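Local coordinates for protein FOKI restriction endonuclease (PDB 2FOK) that recognises a specific DNA sequence and, as a type IIS restriction endonuclease using metal ions, cleaves the DNA to one side of that site, at residues Ser395-Arg398 with His399-Tyr403; Ser145-Glu148 with Lys149-Ile153. All coordinates share one frame; numbering follows the deposited sequence.

Contact 1: Ser395-Arg398 with His399-Tyr403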
loop_
_atom_site.group_PDB
_atom_site.type_symbol
_atom_site.label_atom_id
_atom_site.label_comp_id
_atom_site.label_asym_id
_atom_site.label_seq_id
_atom_site.Cartn_x
_atom_site.Cartn_y
_atom_site.Cartn_z
ATOM N N SER A 395 0.698 -15.360 11.634
ATOM C CA SER A 395 1.859 -15.887 12.316
ATOM C C SER A 395 1.984 -17.386 12.112
ATOM O O SER A 395 3.072 -17.885 11.825
ATOM C CB SER A 395 1.771 -15.577 13.802
ATOM O OG SER A 395 3.012 -15.079 14.276
ATOM N N GLU A 396 0.866 -18.099 12.247
ATOM C CA GLU A 396 0.858 -19.547 12.069
ATOM C C GLU A 396 1.346 -19.942 10.688
ATOM O O GLU A 396 2.227 -20.772 10.570
ATOM C CB GLU A 396 -0.541 -20.124 12.285
ATOM C CG GLU A 396 -0.574 -21.647 12.253
ATOM C CD GLU A 396 -1.869 -22.209 11.695
ATOM O OE1 GLU A 396 -2.914 -21.529 11.806
ATOM O OE2 GLU A 396 -1.843 -23.338 11.148
ATOM N N LEU A 397 0.796 -19.314 9.654
ATOM C CA LEU A 397 1.154 -19.615 8.269
ATOM C C LEU A 397 2.544 -19.165 7.809
ATOM O O LEU A 397 3.077 -19.686 6.822
ATOM C CB LEU A 397 0.086 -19.038 7.332
ATOM C CG LEU A 397 -1.337 -19.606 7.463
ATOM C CD1 LEU A 397 -2.281 -18.815 6.560
ATOM C CD2 LEU A 397 -1.354 -21.079 7.078
ATOM N N ARG A 398 3.119 -18.177 8.491
ATOM C CA ARG A 398 4.460 -17.698 8.143
ATOM C C ARG A 398 5.451 -18.716 8.689
ATOM O O ARG A 398 6.493 -18.976 8.087
ATOM C CB ARG A 398 4.731 -16.324 8.769
ATOM C CG ARG A 398 4.827 -15.210 7.732
ATOM C CD ARG A 398 5.326 -13.912 8.329
ATOM N NE ARG A 398 4.319 -13.297 9.185
ATOM C CZ ARG A 398 3.497 -12.336 8.792
ATOM N NH1 ARG A 398 3.557 -11.872 7.546
ATOM N NH2 ARG A 398 2.625 -11.834 9.650
ATOM N N HIS A 399 5.107 -19.285 9.840
ATOM C CA HIS A 399 5.913 -20.305 10.489
ATOM C C HIS A 399 5.259 -21.654 10.186
ATOM O O HIS A 399 4.792 -22.354 11.088
ATOM C CB HIS A 399 5.923 -20.069 11.989
ATOM C CG HIS A 399 6.699 -21.092 12.758
ATOM N ND1 HIS A 399 8.073 -21.067 12.849
ATOM C CD2 HIS A 399 6.298 -22.182 13.451
ATOM C CE1 HIS A 399 8.485 -22.097 13.567
ATOM N NE2 HIS A 399 7.427 -22.790 13.944
ATOM N N LYS A 400 5.204 -22.014 8.913
ATOM C CA LYS A 400 4.582 -23.271 8.521
ATOM C C LYS A 400 4.756 -23.462 7.031
ATOM O O LYS A 400 5.157 -24.526 6.580
ATOM C CB LYS A 400 3.090 -23.252 8.865
ATOM C CG LYS A 400 2.442 -24.618 8.869
ATOM C CD LYS A 400 0.959 -24.541 8.558
ATOM C CE LYS A 400 0.148 -25.210 9.654
ATOM N NZ LYS A 400 0.759 -24.977 10.997
ATOM N N LEU A 401 4.446 -22.416 6.272
ATOM C CA LEU A 401 4.583 -22.454 4.823
ATOM C C LEU A 401 6.011 -22.002 4.526
ATOM O O LEU A 401 6.298 -20.813 4.475
ATOM C CB LEU A 401 3.556 -21.514 4.165
ATOM C CG LEU A 401 2.068 -21.630 4.564
ATOM C CD1 LEU A 401 1.212 -20.974 3.482
ATOM C CD2 LEU A 401 1.640 -23.098 4.751
ATOM N N LYS A 402 6.899 -22.974 4.349
ATOM C CA LYS A 402 8.317 -22.729 4.093
ATOM C C LYS A 402 8.675 -22.423 2.645
ATOM O O LYS A 402 9.838 -22.190 2.335
ATOM C CB LYS A 402 9.138 -23.931 4.576
ATOM N N TYR A 403 7.694 -22.426 1.754
ATOM C CA TYR A 403 7.979 -22.150 0.350
ATOM C C TYR A 403 7.184 -20.980 -0.204
ATOM O O TYR A 403 7.555 -20.391 -1.215
ATOM C CB TYR A 403 7.717 -23.407 -0.482
ATOM C CG TYR A 403 8.464 -24.613 0.031
ATOM C CD1 TYR A 403 9.848 -24.577 0.195
ATOM C CD2 TYR A 403 7.785 -25.772 0.410
ATOM C CE1 TYR A 403 10.539 -25.659 0.729
ATOM C CE2 TYR A 403 8.469 -26.864 0.945
ATOM C CZ TYR A 403 9.841 -26.794 1.101
ATOM O OH TYR A 403 10.524 -27.854 1.636
HETATM O O HOH W 1 7.931 -20.856 7.332
#
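The backbone NH of H399 still reaches back to S395 O at 3.2 Å, four residues earlier as in an alpha-helix, but H399 is the first residue to leave helical backbone angles. L401 N then bonds L397 O at 3.1 Å, and L401 CG comes equally close to that same oxygen, with L401 CG to L397 O also 3.1 Å. On the outer side E396 and K400 extend alongside each other and end in a salt bridge between E396 OE2 and K400 NZ (3.1 Å), its hydrogen bond weak. K400 starts with CG anti to its backbone N (chi1 -163°), and bends at chi3 and chi4 turn the amine to the carboxylate. This is the C-terminal end of helix 389-398 in the cleavage domain, a member of the PD-(D/E)XK nuclease clan. The apolar contact is between the two leucines, L397 CB meeting L401 CG at 4.3 Å; beyond, L401 packs on helix 548-560. H399 ND1 is hydrogen-bonded to E342 of helix 341-352. R398 O takes a hydrogen bond from a water 2.5 Å away and also bonds H406 NE2.

Contact 2: Ser145-Glu148 with Lys149-Ile153; sequences SAIE and KEILI
I147 and I151, one helical turn apart, run together on one face of the helix and meet through their end methyls, with I147 CD1 3.7 Å from I151 CD1. The two reach this point by different torsions. In I147, CG1 stands anti to the backbone N (chi1 -158°) and chi2, at -112°, is not staggered; in I151, CG1 lies anti to the carbonyl carbon (chi1 -72°), and the chain continues extended to CD1. That choice also lays I151 CG1 over I147 O at 3.4 Å, the same carbonyl that takes the NH of I151 at 2.8 Å. E150 crosses I147 obliquely, bringing OE1 to 4.1 Å from I147 CG1, a loose touch of a carboxylate on an aliphatic branch. These are the first two turns of helix 146-157, whose residues 149-153 fall in the sequence range of the second subdomain of the DNA-recognition domain, of the helix-turn-helix clan. S145 is the N-cap: S145 OG accepts from E148 N at 3.2 Å and is also hydrogen-bonded to A142 O. E148 reaches out as an extended chain. Its two carboxylate oxygens have separate partners: OE1 takes the backbone NH of G144, just ahead of the cap, and OE2 forms a salt bridge with K21; a negative charge near a helix N-terminus would also be favoured by the helix dipole. Further along, L152 CG sits 3.4 Å from E148 O, the oxygen that L152 N bonds at 2.9 Å. The buried L152 packs against Y138 of helix 133-140, F119 and L237, while I151 leans on A137 and Y138 of the same helix.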
loop_
_atom_site.group_PDB
_atom_site.type_symbol
_atom_site.label_atom_id
_atom_site.label_comp_id
_atom_site.label_asym_id
_atom_site.label_seq_id
_atom_site.Cartn_x
_atom_site.Cartn_y
_atom_site.Cartn_z
ATOM N N SER A 145 13.837 31.061 -3.043
ATOM C CA SER A 145 15.234 31.266 -2.701
ATOM C C SER A 145 15.982 29.936 -2.735
ATOM O O SER A 145 15.376 28.872 -2.855
ATOM C CB SER A 145 15.345 31.900 -1.312
ATOM O OG SER A 145 14.736 31.080 -0.332
ATOM N N ALA A 146 17.310 30.010 -2.652
ATOM C CA ALA A 146 18.156 28.823 -2.654
ATOM C C ALA A 146 18.190 28.229 -1.257
ATOM O O ALA A 146 18.512 27.052 -1.087
ATOM C CB ALA A 146 19.559 29.182 -3.084
ATOM N N ILE A 147 17.868 29.054 -0.261
ATOM C CA ILE A 147 17.865 28.612 1.126
ATOM C C ILE A 147 16.610 27.796 1.451
ATOM O O ILE A 147 16.682 26.797 2.168
ATOM C CB ILE A 147 17.989 29.815 2.084
ATOM C CG1 ILE A 147 18.528 29.338 3.431
ATOM C CG2 ILE A 147 16.654 30.531 2.222
ATOM C CD1 ILE A 147 17.528 29.429 4.577
ATOM N N GLU A 148 15.466 28.214 0.916
ATOM C CA GLU A 148 14.209 27.493 1.128
ATOM C C GLU A 148 14.355 26.091 0.524
ATOM O O GLU A 148 13.878 25.107 1.079
ATOM C CB GLU A 148 13.052 28.239 0.441
ATOM C CG GLU A 148 11.737 27.483 0.391
ATOM C CD GLU A 148 10.796 28.006 -0.690
ATOM O OE1 GLU A 148 11.201 28.024 -1.875
ATOM O OE2 GLU A 148 9.653 28.400 -0.361
ATOM N N LYS A 149 15.016 26.014 -0.625
ATOM C CA LYS A 149 15.220 24.744 -1.301
ATOM C C LYS A 149 16.103 23.873 -0.433
ATOM O O LYS A 149 15.869 22.671 -0.294
ATOM C CB LYS A 149 15.890 24.972 -2.656
ATOM C CG LYS A 149 16.081 23.704 -3.464
ATOM C CD LYS A 149 16.321 24.014 -4.928
ATOM C CE LYS A 149 17.331 23.050 -5.526
ATOM N NZ LYS A 149 16.882 22.558 -6.854
ATOM N N GLU A 150 17.125 24.499 0.144
ATOM C CA GLU A 150 18.076 23.837 1.021
ATOM C C GLU A 150 17.315 23.225 2.183
ATOM O O GLU A 150 17.495 22.058 2.511
ATOM C CB GLU A 150 19.084 24.859 1.553
ATOM C CG GLU A 150 20.539 24.418 1.504
ATOM C CD GLU A 150 21.379 24.996 2.645
ATOM O OE1 GLU A 150 21.176 26.174 3.024
ATOM O OE2 GLU A 150 22.252 24.264 3.161
ATOM N N ILE A 151 16.471 24.033 2.813
ATOM C CA ILE A 151 15.672 23.580 3.940
ATOM C C ILE A 151 14.798 22.385 3.536
ATOM O O ILE A 151 14.709 21.396 4.265
ATOM C CB ILE A 151 14.790 24.736 4.474
ATOM C CG1 ILE A 151 15.671 25.757 5.205
ATOM C CG2 ILE A 151 13.743 24.204 5.427
ATOM C CD1 ILE A 151 14.938 27.015 5.647
ATOM N N LEU A 152 14.181 22.467 2.359
ATOM C CA LEU A 152 13.324 21.396 1.863
ATOM C C LEU A 152 14.052 20.072 1.645
ATOM O O LEU A 152 13.571 19.030 2.060
ATOM C CB LEU A 152 12.657 21.833 0.568
ATOM C CG LEU A 152 11.446 22.743 0.774
ATOM C CD1 LEU A 152 10.859 23.136 -0.574
ATOM C CD2 LEU A 152 10.408 22.016 1.618
ATOM N N ILE A 153 15.212 20.119 0.997
ATOM C CA ILE A 153 16.011 18.920 0.734
ATOM C C ILE A 153 16.541 18.285 2.021
ATOM O O ILE A 153 16.741 17.069 2.097
ATOM C CB ILE A 153 17.211 19.262 -0.194
ATOM C CG1 ILE A 153 16.705 19.458 -1.628
ATOM C CG2 ILE A 153 18.278 18.160 -0.116
ATOM C CD1 ILE A 153 17.799 19.516 -2.664
#

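How the contacts relate
Neither contact closes a long loop, since in each the second segment follows the first directly. From the N terminus the chain comes first to contact 2, which starts helix 146-157 in the DNA-recognition part, where it packs on helix 133-140. More than 240 residues later, contact 1 ends helix 389-398 and turns the chain into the loop before helix 411-414 in the cleavage domain, beside helices 341-352 and 548-560. The two stand in series, neither nesting nor crossing, and flank the middle of the molecule. Contact 1 and contact 2 are about 48 Å apart between centres and about 32 Å apart between nearest atoms.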